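Local coordinates for uncharacterized protein (Helicobacter pylori, PDB 4O5J) that probably binds sialic acid-containing glycans as the outer-membrane adhesin SabA, through its extracellular adhesion domain, at residues Asn53-Glu58 and Tyr372-Asn377; Asn65-Phe70 and Asp362-Val367. All coordinates share one frame; numbering follows the deposited sequence.

Interaction 1 of 2, residues Asn53-Glu58 and Tyr372-Asn377; sequences NANNIE and YNLKSN
Ala54 meets Leu374 where helix 29-54 ends against the kinked part of helix 343-396. One residue earlier, Asn53 does not touch 372-377, but its amide ties the same two helices together. ND2 is hydrogen-bonded to Asp370, less than a turn before Tyr372, and OD1 takes a hydrogen bond from Gln49 within its own helix. N of Asn56 donates a hydrogen bond to O of Asn53, 3.0 Å away.

Ala54 points its methyl toward the long helix. Its CB lies 3.8 Å from CD2 of Leu374 and 4.0 Å from CD1 of Leu374, so both branches of the leucine lean on this one carbon from the same side. The stem follows, with CB of Leu374 4.1 Å from CB of Ala54. Leu374 reaches across because its CG stands anti to the backbone N (chi1 177°). The CA atoms of Ala54 and Leu374 are 6.3 Å apart, a close approach that the small alanine permits. Leu374 also rests on Ile51, one turn back in helix 29-54.

The setting is a helix-loop-helix corner packed against the long helix 343-396. Helix 29-54 stops here, helix 57-76 starts in a new direction, and helix 343-396 runs past both. The backbone N of both Lys375 and Ser376 lacks a bond to the preceding turn, which marks the kink.

Asn55 stands at the exposed edge of the contact. Its CG lies beside the backbone N (chi1 -68°), and the side chain crosses that of Leu374 at about a right angle. OD1 of Asn55 comes to 3.7 Å from CD2 of Leu374, a van der Waals contact. Asn56 is the N-cap of helix 57-76, where its OD1 accepts a hydrogen bond from the backbone N of Leu59.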
# COMPACT_ATOMS: atom_id res chain seq x y z
N ASN A 53 -29.51 -15.74 2.83
CA ASN A 53 -28.18 -15.76 2.21
C ASN A 53 -27.35 -16.94 2.72
O ASN A 53 -26.75 -17.65 1.93
CB ASN A 53 -27.43 -14.47 2.47
CG ASN A 53 -27.98 -13.32 1.65
OD1 ASN A 53 -28.84 -13.51 0.80
ND2 ASN A 53 -27.48 -12.12 1.90
N ALA A 54 -27.37 -17.17 4.04
CA ALA A 54 -26.57 -18.21 4.64
C ALA A 54 -27.07 -19.55 4.15
O ALA A 54 -26.28 -20.43 3.91
CB ALA A 54 -26.62 -18.16 6.16
N ASN A 55 -28.37 -19.68 3.94
CA ASN A 55 -28.93 -20.91 3.40
C ASN A 55 -28.84 -21.10 1.89
O ASN A 55 -29.32 -22.11 1.36
CB ASN A 55 -30.39 -21.04 3.86
CG ASN A 55 -30.47 -21.28 5.32
OD1 ASN A 55 -29.62 -21.87 5.88
ND2 ASN A 55 -31.43 -20.78 5.93
N ASN A 56 -28.25 -20.13 1.20
CA ASN A 56 -28.15 -20.14 -0.24
C ASN A 56 -26.80 -20.71 -0.68
O ASN A 56 -25.84 -19.97 -0.87
CB ASN A 56 -28.33 -18.72 -0.77
CG ASN A 56 -28.38 -18.69 -2.27
OD1 ASN A 56 -27.93 -19.61 -2.96
ND2 ASN A 56 -28.95 -17.64 -2.78
N ILE A 57 -26.77 -22.02 -0.87
CA ILE A 57 -25.52 -22.75 -1.10
C ILE A 57 -24.78 -22.26 -2.33
O ILE A 57 -23.55 -22.09 -2.34
CB ILE A 57 -25.79 -24.29 -1.19
CG1 ILE A 57 -24.46 -25.00 -1.22
CG2 ILE A 57 -26.62 -24.67 -2.43
CD1 ILE A 57 -23.55 -24.51 -0.12
N GLU A 58 -25.53 -21.98 -3.37
CA GLU A 58 -24.93 -21.47 -4.55
C GLU A 58 -24.24 -20.12 -4.28
O GLU A 58 -23.11 -19.87 -4.75
CB GLU A 58 -26.00 -21.34 -5.59
CG GLU A 58 -25.46 -20.91 -6.92
CD GLU A 58 -26.52 -20.96 -7.99
OE1 GLU A 58 -26.38 -20.18 -8.97
OE2 GLU A 58 -27.48 -21.77 -7.86
N TYR A 372 -21.63 -16.88 9.08
CA TYR A 372 -21.18 -16.93 10.46
C TYR A 372 -22.27 -16.62 11.49
O TYR A 372 -22.28 -17.21 12.56
CB TYR A 372 -20.05 -15.98 10.64
CG TYR A 372 -19.48 -15.96 12.03
CD1 TYR A 372 -18.74 -17.04 12.54
CD2 TYR A 372 -19.67 -14.85 12.85
CE1 TYR A 372 -18.21 -16.98 13.81
CE2 TYR A 372 -19.16 -14.79 14.13
CZ TYR A 372 -18.42 -15.83 14.58
OH TYR A 372 -17.92 -15.74 15.85
N ASN A 373 -23.14 -15.67 11.20
CA ASN A 373 -24.17 -15.25 12.14
C ASN A 373 -25.49 -16.02 12.05
O ASN A 373 -26.45 -15.68 12.76
CB ASN A 373 -24.46 -13.76 11.94
CG ASN A 373 -23.31 -12.93 12.39
OD1 ASN A 373 -22.83 -12.11 11.68
ND2 ASN A 373 -22.84 -13.19 13.58
N LEU A 374 -25.53 -17.05 11.21
CA LEU A 374 -26.80 -17.73 10.93
C LEU A 374 -27.57 -18.08 12.17
O LEU A 374 -28.72 -17.69 12.34
CB LEU A 374 -26.51 -19.02 10.16
CG LEU A 374 -27.75 -19.90 9.85
CD1 LEU A 374 -28.90 -18.95 9.31
CD2 LEU A 374 -27.43 -20.90 8.66
N LYS A 375 -26.93 -18.78 13.06
CA LYS A 375 -27.60 -19.10 14.36
C LYS A 375 -28.12 -17.90 15.14
O LYS A 375 -29.23 -17.89 15.63
CB LYS A 375 -26.72 -19.92 15.33
CG LYS A 375 -26.70 -21.42 15.11
CD LYS A 375 -27.77 -21.86 14.10
CE LYS A 375 -27.37 -23.05 13.22
NZ LYS A 375 -28.47 -23.42 12.26
N SER A 376 -27.25 -16.94 15.34
CA SER A 376 -27.56 -15.77 16.11
C SER A 376 -28.72 -14.99 15.48
O SER A 376 -29.60 -14.47 16.17
CB SER A 376 -26.32 -14.90 16.12
OG SER A 376 -26.55 -13.86 17.05
N ASN A 377 -28.71 -14.94 14.15
CA ASN A 377 -29.73 -14.26 13.40
C ASN A 377 -31.07 -14.96 13.55
O ASN A 377 -32.09 -14.31 13.77
CB ASN A 377 -29.32 -14.19 11.93
CG ASN A 377 -28.27 -13.14 11.67
OD1 ASN A 377 -27.98 -12.30 12.54
ND2 ASN A 377 -27.68 -13.17 10.47

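Interaction 2 of 2, residues Asn65-Phe70 and Asp362-Val367; sequences NYLKSF and DAALSV
Ala364 faces helix 57-76 and is touched by two neighbouring side chains, Tyr66 and Leu67. All the contacts between 65-70 and 362-367 are apolar. The closer one comes from Leu67. Its CD1 reaches 3.6 Å from CB of Ala364, and its CD2 lies 4.1 Å from CB of Ala364. Both branches of the leucine therefore bear on the one methyl. An off-staggered chi1 (-103°) goes with the turn of its tip to Ala364, although the bond from CA to CB does not point there.

The aromatic contact is lighter. CD2 of Tyr66 is 4.0 Å from CB of Ala364, and the methyl meets the ring obliquely. The ring swings toward the long helix because CG is anti to the backbone N (chi1 164°). It also touches Arg360 and Tyr357, one and two turns before Ala364.

This is helix-to-helix packing inside a bundle. Helix 281-309 packs beside the pair, with Phe290 on Leu67 and Gln294 on Tyr66, and its Lys295 forms a salt bridge with Asp362, which points away from helix 57-76. Consistent with the small residue at 364, the CA atoms of Leu67 and Ala364 are 7.1 Å apart.

Polar links lie around the apolar patch. The backbone O of Leu67 accepts hydrogen bonds from NE2 of Gln294 and from the hydroxyl of Thr71.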
# COMPACT_ATOMS: atom_id res chain seq x y z
N ASN A 65 -15.71 -18.93 -3.96
CA ASN A 65 -14.93 -19.00 -5.17
C ASN A 65 -14.28 -17.66 -5.56
O ASN A 65 -13.16 -17.63 -6.07
CB ASN A 65 -15.73 -19.57 -6.32
CG ASN A 65 -14.91 -19.62 -7.61
OD1 ASN A 65 -14.98 -18.73 -8.45
ND2 ASN A 65 -14.08 -20.64 -7.74
N TYR A 66 -14.98 -16.54 -5.35
CA TYR A 66 -14.38 -15.25 -5.60
C TYR A 66 -13.19 -15.00 -4.63
O TYR A 66 -12.09 -14.60 -5.05
CB TYR A 66 -15.43 -14.13 -5.46
CG TYR A 66 -14.72 -12.81 -5.33
CD1 TYR A 66 -14.20 -12.16 -6.48
CD2 TYR A 66 -14.45 -12.25 -4.07
CE1 TYR A 66 -13.50 -10.98 -6.37
CE2 TYR A 66 -13.75 -11.06 -3.95
CZ TYR A 66 -13.27 -10.44 -5.09
OH TYR A 66 -12.56 -9.25 -4.95
N LEU A 67 -13.42 -15.20 -3.33
CA LEU A 67 -12.41 -15.01 -2.32
C LEU A 67 -11.14 -15.79 -2.69
O LEU A 67 -10.02 -15.21 -2.76
CB LEU A 67 -12.95 -15.51 -1.00
CG LEU A 67 -13.45 -14.52 0.06
CD1 LEU A 67 -13.63 -13.15 -0.44
CD2 LEU A 67 -14.71 -15.01 0.75
N LYS A 68 -11.32 -17.08 -2.95
CA LYS A 68 -10.19 -17.98 -3.27
C LYS A 68 -9.53 -17.57 -4.55
O LYS A 68 -8.29 -17.61 -4.69
CB LYS A 68 -10.63 -19.44 -3.40
CG LYS A 68 -11.12 -20.00 -2.12
CD LYS A 68 -11.68 -21.41 -2.32
CE LYS A 68 -10.87 -22.46 -1.54
NZ LYS A 68 -9.64 -22.72 -2.24
N SER A 69 -10.33 -17.16 -5.51
CA SER A 69 -9.75 -16.80 -6.77
C SER A 69 -8.86 -15.52 -6.61
O SER A 69 -7.78 -15.38 -7.22
CB SER A 69 -10.87 -16.66 -7.76
OG SER A 69 -10.34 -16.19 -8.94
N PHE A 70 -9.29 -14.60 -5.75
CA PHE A 70 -8.49 -13.39 -5.54
C PHE A 70 -7.19 -13.80 -4.86
O PHE A 70 -6.10 -13.36 -5.24
CB PHE A 70 -9.24 -12.40 -4.68
CG PHE A 70 -8.41 -11.22 -4.26
CD1 PHE A 70 -8.44 -10.06 -5.01
CD2 PHE A 70 -7.60 -11.29 -3.13
CE1 PHE A 70 -7.65 -8.94 -4.64
CE2 PHE A 70 -6.81 -10.22 -2.75
CZ PHE A 70 -6.84 -9.03 -3.50
N ASP A 362 -16.47 -6.71 -0.57
CA ASP A 362 -17.55 -6.30 0.33
C ASP A 362 -18.73 -7.19 0.24
O ASP A 362 -19.33 -7.53 1.25
CB ASP A 362 -18.00 -4.87 0.05
CG ASP A 362 -16.93 -3.84 0.53
OD1 ASP A 362 -16.10 -4.17 1.40
OD2 ASP A 362 -16.93 -2.70 0.06
N ALA A 363 -19.12 -7.52 -0.98
CA ALA A 363 -20.24 -8.42 -1.23
C ALA A 363 -19.89 -9.84 -0.70
O ALA A 363 -20.71 -10.48 -0.04
CB ALA A 363 -20.61 -8.44 -2.73
N ALA A 364 -18.69 -10.33 -0.97
CA ALA A 364 -18.33 -11.66 -0.45
C ALA A 364 -18.30 -11.66 1.07
O ALA A 364 -18.81 -12.58 1.69
CB ALA A 364 -17.00 -12.14 -0.98
N LEU A 365 -17.71 -10.62 1.66
CA LEU A 365 -17.64 -10.48 3.11
C LEU A 365 -19.05 -10.51 3.73
O LEU A 365 -19.29 -11.12 4.80
CB LEU A 365 -16.94 -9.19 3.50
CG LEU A 365 -16.99 -8.89 5.00
CD1 LEU A 365 -16.25 -9.94 5.77
CD2 LEU A 365 -16.34 -7.54 5.20
N SER A 366 -19.99 -9.86 3.05
CA SER A 366 -21.33 -9.83 3.55
C SER A 366 -21.98 -11.23 3.69
O SER A 366 -22.62 -11.55 4.70
CB SER A 366 -22.18 -9.00 2.60
OG SER A 366 -22.96 -8.29 3.44
N VAL A 367 -21.83 -12.05 2.66
CA VAL A 367 -22.34 -13.40 2.67
C VAL A 367 -21.61 -14.20 3.76
O VAL A 367 -22.24 -14.97 4.50
CB VAL A 367 -22.16 -14.05 1.30
CG1 VAL A 367 -22.61 -15.52 1.31
CG2 VAL A 367 -22.90 -13.19 0.25

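How the interactions relate
Both contacts bring the chain's first helices against helix 343-396. Helix 57-76 carries interaction 2, whereas in interaction 1 it only begins within the segment and the touching residues precede it. Interaction 2 lies further into the bundle and is buried, about 20 Å from the centre of the chain. Interaction 1 sits at the corner, about 33 Å out, and is only partly buried. The two centres are 15 Å apart, and the contacts do not touch. Each pairs an alanine methyl with a leucine, but the roles are swapped: the long helix supplies the leucine at the corner and the alanine inside. The third partner changes too, from an exposed amide to a tyrosine ring.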